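Tonb-dependent siderophore receptor (Acinetobacter baumannii, PDB 5FP1) probably takes up iron by binding iron-chelating siderophores at the outer membrane, as a TonB-dependent transporter, and may bind ferric enterobactin with micromolar affinity. Local coordinates at residues S322-S327 and G363-I368; D411-V416 and E447-A452. One frame throughout, in Å; residues are numbered along the deposited sequence.

Contacts 1 and 2 lie in two successive beta hairpins of the barrel wall, 315-341 with 346-368 and 405-428 with 433-450, their centres about 14 Å apart. Strands 346-368 and 405-428 are themselves antiparallel neighbours, so the hairpins continue one into the other round the wall, and the contacts touch where D411 OD2 comes to 3.4 Å from G363 C. At this junction D411 and F412 both face K362, a classic beta bulge, and D411 forms a salt bridge with K362. Each contact carries the octyl chain of its own detergent molecule, against G363 and I324 in contact 1 and against D413, N449 and L451 in contact 2.

Contact 1. Residues S322-S327 and G363-I368; sequences SAITDS and GGYNII. With C8E ((hydroxyethyloxy)tri(ethyloxy)octane), chain D.
I324 and G363 form an antiparallel hydrogen-bonded pair, with both backbone bonds at 2.8 Å, I324 N to G363 O and G363 N to I324 O. The two differ in geometry: G363 N lies in the carbonyl plane of I324, whereas I324 N stands 54° out of that of G363. Beyond this pair a side chain takes over the pairing, as Y365 N donates to S322 OG at 3.0 Å. With chi1 76°, this hydroxyl sits between its own backbone N and carbonyl carbon and reaches the neighbouring strand. It also donates to a water that in turn donates to Y365 O, so S322 serves Y365 N directly and Y365 O through the water.

Apolar contact centres on the Y365 ring. The I324 and Y365 side chains cross at about a right angle, and I324 CD1 lies over one face of the ring in a CH-pi contact, 3.8 Å from the centroid and offset toward the rim, while S322 CB meets the ring edge in its plane. The phenol OH is hydrogen-bonded to D298 on strand 284-304. Detergent carbon C4 lies 3.8 Å from G363 CA, and the alkyl chain also runs along I324 CG2. The arrangement is that of an antiparallel hairpin in the transmembrane beta-barrel of a TonB-dependent receptor.

Contact 2. Residues D411-V416 and E447-A452; sequences DFDATV and EQNFLA. With C8E ((hydroxyethyloxy)tri(ethyloxy)octane), chain G.
D413 and N449 face each other as a hydrogen-bonded pair, joined by D413 N to N449 O and N449 N to D413 O. The backbone bonding continues to T415 and E447, which exchange two bonds of 2.8 Å (T415 N to E447 O, E447 N to T415 O), and at the other end L451 N donates to D411 O, where a water bridges D411 O and L451 O.

Side-chain polar contact lies on the D413 and N449 face. N449 ND2 gives a 2.8 Å bond to the syn lone pair of D413 OD1, with amide and carboxylate planes 81° apart. The D413 carboxylate is brought across by chi1 of 65°, which sets CG between N and the carbonyl carbon. A second water donates to D413 OD1 and E447 O and accepts from T415 OG1, which is also hydrogen-bonded to K359, while N449 OD1 is held by T460.

On the other face, Q448 NE2 reaches over one face of the F412 ring, 3.6 Å above its plane and toward the rim. Q448 CG meets A414 CB at 3.2 Å. F450 runs alongside F412, their rings 5.4 Å apart between centroids and inclined at 59°.

Detergent carbon C5 approaches D413 OD2 to 3.6 Å, and C6 touches L451 CD2. The amide and water donors on OD1 would be expected to stabilise the charge of a carboxylate whose OD2 lies against an alkyl chain.

Contact 1. Residues S322-S327 and G363-I368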
# COMPACT_ATOMS: atom_id res chain seq x y z
N SER A 322 17.11 10.87 -4.42
CA SER A 322 17.31 10.94 -2.99
C SER A 322 16.20 11.73 -2.32
O SER A 322 15.49 12.52 -2.97
CB SER A 322 18.65 11.59 -2.65
OG SER A 322 18.60 12.99 -2.82
N ALA A 323 16.07 11.50 -1.02
CA ALA A 323 15.28 12.35 -0.13
C ALA A 323 15.68 12.08 1.32
O ALA A 323 16.18 11.01 1.66
CB ALA A 323 13.79 12.08 -0.30
N ILE A 324 15.41 13.06 2.17
CA ILE A 324 15.57 12.93 3.61
C ILE A 324 14.33 13.55 4.21
O ILE A 324 14.09 14.75 4.04
CB ILE A 324 16.79 13.73 4.14
CG1 ILE A 324 18.06 13.45 3.33
CG2 ILE A 324 16.99 13.44 5.63
CD1 ILE A 324 19.17 14.48 3.56
N THR A 325 13.50 12.74 4.85
CA THR A 325 12.27 13.24 5.42
C THR A 325 12.18 12.90 6.89
O THR A 325 12.62 11.82 7.34
CB THR A 325 11.00 12.73 4.70
OG1 THR A 325 10.92 11.28 4.75
CG2 THR A 325 10.99 13.21 3.25
N ASP A 326 11.51 13.79 7.61
CA ASP A 326 11.27 13.58 9.05
C ASP A 326 9.90 14.13 9.36
O ASP A 326 9.65 15.33 9.24
CB ASP A 326 12.33 14.30 9.87
CG ASP A 326 12.22 14.01 11.37
OD1 ASP A 326 11.15 13.65 11.86
OD2 ASP A 326 13.22 14.18 12.08
N SER A 327 8.99 13.23 9.69
CA SER A 327 7.60 13.58 9.89
C SER A 327 7.11 13.20 11.28
O SER A 327 7.42 12.13 11.79
CB SER A 327 6.75 12.89 8.84
OG SER A 327 5.36 13.09 9.10
N GLY A 363 14.41 17.23 2.84
CA GLY A 363 15.63 17.62 2.13
C GLY A 363 16.02 16.53 1.15
O GLY A 363 15.27 15.54 0.91
N GLY A 364 17.23 16.65 0.63
CA GLY A 364 17.79 15.64 -0.26
C GLY A 364 19.27 15.83 -0.29
O GLY A 364 19.82 16.63 0.51
N TYR A 365 19.94 15.15 -1.21
CA TYR A 365 21.40 15.18 -1.26
C TYR A 365 21.91 15.91 -2.47
O TYR A 365 21.38 15.75 -3.59
CB TYR A 365 22.01 13.77 -1.19
CG TYR A 365 21.85 13.13 0.17
CD1 TYR A 365 22.71 13.45 1.23
CD2 TYR A 365 20.82 12.24 0.43
CE1 TYR A 365 22.55 12.89 2.48
CE2 TYR A 365 20.66 11.67 1.67
CZ TYR A 365 21.52 12.01 2.70
OH TYR A 365 21.30 11.44 3.93
N ASN A 366 22.89 16.79 -2.22
CA ASN A 366 23.76 17.27 -3.30
C ASN A 366 24.92 16.28 -3.45
O ASN A 366 25.37 15.68 -2.46
CB ASN A 366 24.32 18.65 -2.99
CG ASN A 366 23.30 19.75 -3.16
OD1 ASN A 366 22.38 19.66 -3.97
ND2 ASN A 366 23.47 20.82 -2.41
N ILE A 367 25.39 16.15 -4.68
CA ILE A 367 26.58 15.38 -5.01
C ILE A 367 27.67 16.38 -5.40
O ILE A 367 27.43 17.26 -6.20
CB ILE A 367 26.32 14.46 -6.20
CG1 ILE A 367 24.89 13.88 -6.13
CG2 ILE A 367 27.34 13.35 -6.22
CD1 ILE A 367 24.29 13.59 -7.51
N ILE A 368 28.86 16.23 -4.81
CA ILE A 368 29.95 17.20 -5.00
C ILE A 368 31.18 16.43 -5.44
O ILE A 368 31.58 15.48 -4.78
CB ILE A 368 30.23 17.98 -3.71
CG1 ILE A 368 28.93 18.61 -3.18
CG2 ILE A 368 31.30 19.05 -3.95
CD1 ILE A 368 29.07 19.35 -1.88
C1 C8E D . 14.85 15.91 7.86
C2 C8E D . 15.09 16.69 6.59
C3 C8E D . 16.37 17.50 6.75
C4 C8E D . 17.28 17.35 5.54
C5 C8E D . 18.20 18.54 5.36
C6 C8E D . 19.06 18.82 6.58
C7 C8E D . 19.97 20.00 6.28
C8 C8E D . 21.39 19.78 6.77
O9 C8E D . 22.16 20.93 6.42
O HOH W 1 19.48 14.59 -5.02

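Contact 2. Residues D411-V416 and E447-A452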
# COMPACT_ATOMS: atom_id res chain seq x y z
N ASP A 411 15.07 21.42 1.75
CA ASP A 411 14.26 21.91 0.63
C ASP A 411 12.99 22.64 1.08
O ASP A 411 12.71 23.76 0.62
CB ASP A 411 13.87 20.78 -0.33
CG ASP A 411 15.08 20.17 -1.02
OD1 ASP A 411 15.93 20.93 -1.55
OD2 ASP A 411 15.19 18.93 -1.03
N PHE A 412 12.23 22.02 1.98
CA PHE A 412 10.97 22.63 2.45
C PHE A 412 10.47 21.98 3.70
O PHE A 412 10.97 20.93 4.12
CB PHE A 412 9.86 22.59 1.38
CG PHE A 412 9.50 21.19 0.91
CD1 PHE A 412 8.67 20.38 1.65
CD2 PHE A 412 9.98 20.72 -0.31
CE1 PHE A 412 8.33 19.09 1.21
CE2 PHE A 412 9.64 19.45 -0.77
CZ PHE A 412 8.82 18.63 -0.01
N ASP A 413 9.46 22.59 4.30
CA ASP A 413 8.67 21.90 5.32
C ASP A 413 7.21 21.97 4.96
O ASP A 413 6.82 22.78 4.14
CB ASP A 413 8.91 22.40 6.75
CG ASP A 413 8.46 23.86 6.97
OD1 ASP A 413 7.46 24.30 6.39
OD2 ASP A 413 9.11 24.53 7.76
N ALA A 414 6.41 21.11 5.60
CA ALA A 414 4.99 21.00 5.27
C ALA A 414 4.17 20.69 6.49
O ALA A 414 4.55 19.86 7.28
CB ALA A 414 4.77 19.91 4.23
N THR A 415 3.01 21.31 6.59
CA THR A 415 2.09 21.10 7.68
C THR A 415 0.69 20.85 7.15
O THR A 415 0.17 21.63 6.35
CB THR A 415 2.07 22.33 8.60
OG1 THR A 415 3.39 22.53 9.10
CG2 THR A 415 1.12 22.13 9.79
N VAL A 416 0.11 19.73 7.54
CA VAL A 416 -1.27 19.39 7.15
C VAL A 416 -2.09 19.26 8.42
O VAL A 416 -1.74 18.51 9.35
CB VAL A 416 -1.34 18.09 6.33
CG1 VAL A 416 -2.78 17.71 6.03
CG2 VAL A 416 -0.55 18.24 5.03
N GLU A 447 0.03 23.46 4.17
CA GLU A 447 0.93 24.59 3.97
C GLU A 447 2.34 24.11 3.81
O GLU A 447 2.84 23.35 4.65
CB GLU A 447 0.85 25.52 5.18
CG GLU A 447 1.77 26.73 5.07
CD GLU A 447 1.48 27.77 6.15
OE1 GLU A 447 1.58 27.43 7.33
OE2 GLU A 447 1.14 28.91 5.81
N GLN A 448 3.03 24.59 2.78
CA GLN A 448 4.37 24.18 2.53
C GLN A 448 5.25 25.39 2.33
O GLN A 448 4.95 26.23 1.50
CB GLN A 448 4.43 23.27 1.30
CG GLN A 448 4.29 21.84 1.71
CD GLN A 448 4.48 20.82 0.61
OE1 GLN A 448 3.69 19.91 0.53
NE2 GLN A 448 5.53 20.92 -0.18
N ASN A 449 6.32 25.47 3.11
CA ASN A 449 7.30 26.56 3.03
C ASN A 449 8.55 26.12 2.26
O ASN A 449 9.31 25.27 2.74
CB ASN A 449 7.69 27.00 4.45
CG ASN A 449 6.48 27.49 5.25
OD1 ASN A 449 5.79 28.42 4.83
ND2 ASN A 449 6.21 26.84 6.37
N PHE A 450 8.76 26.68 1.07
CA PHE A 450 9.86 26.30 0.22
C PHE A 450 11.03 27.25 0.37
O PHE A 450 10.86 28.47 0.25
CB PHE A 450 9.44 26.32 -1.23
CG PHE A 450 8.36 25.34 -1.58
CD1 PHE A 450 8.68 24.03 -1.91
CD2 PHE A 450 7.03 25.70 -1.54
CE1 PHE A 450 7.69 23.10 -2.23
CE2 PHE A 450 6.02 24.79 -1.84
CZ PHE A 450 6.35 23.49 -2.19
N LEU A 451 12.22 26.71 0.62
CA LEU A 451 13.45 27.51 0.61
C LEU A 451 13.76 27.97 -0.79
O LEU A 451 13.32 27.34 -1.78
CB LEU A 451 14.63 26.71 1.16
CG LEU A 451 14.50 26.25 2.62
CD1 LEU A 451 15.65 25.31 2.96
CD2 LEU A 451 14.44 27.41 3.62
N ALA A 452 14.48 29.09 -0.90
CA ALA A 452 14.96 29.57 -2.19
C ALA A 452 15.81 28.52 -2.87
O ALA A 452 16.52 27.77 -2.22
CB ALA A 452 15.79 30.86 -2.04
C1 C8E G . 13.91 21.31 5.87
C2 C8E G . 13.32 22.53 6.58
C3 C8E G . 13.07 23.66 5.60
C4 C8E G . 12.55 24.93 6.25
C5 C8E G . 11.52 25.64 5.37
C6 C8E G . 11.52 27.16 5.62
C7 C8E G . 10.71 27.59 6.84
C8 C8E G . 10.59 29.12 6.87
O9 C8E G . 9.24 29.52 7.10
O HOH W 2 13.19 24.64 -1.91
O HOH W 3 4.66 24.01 7.08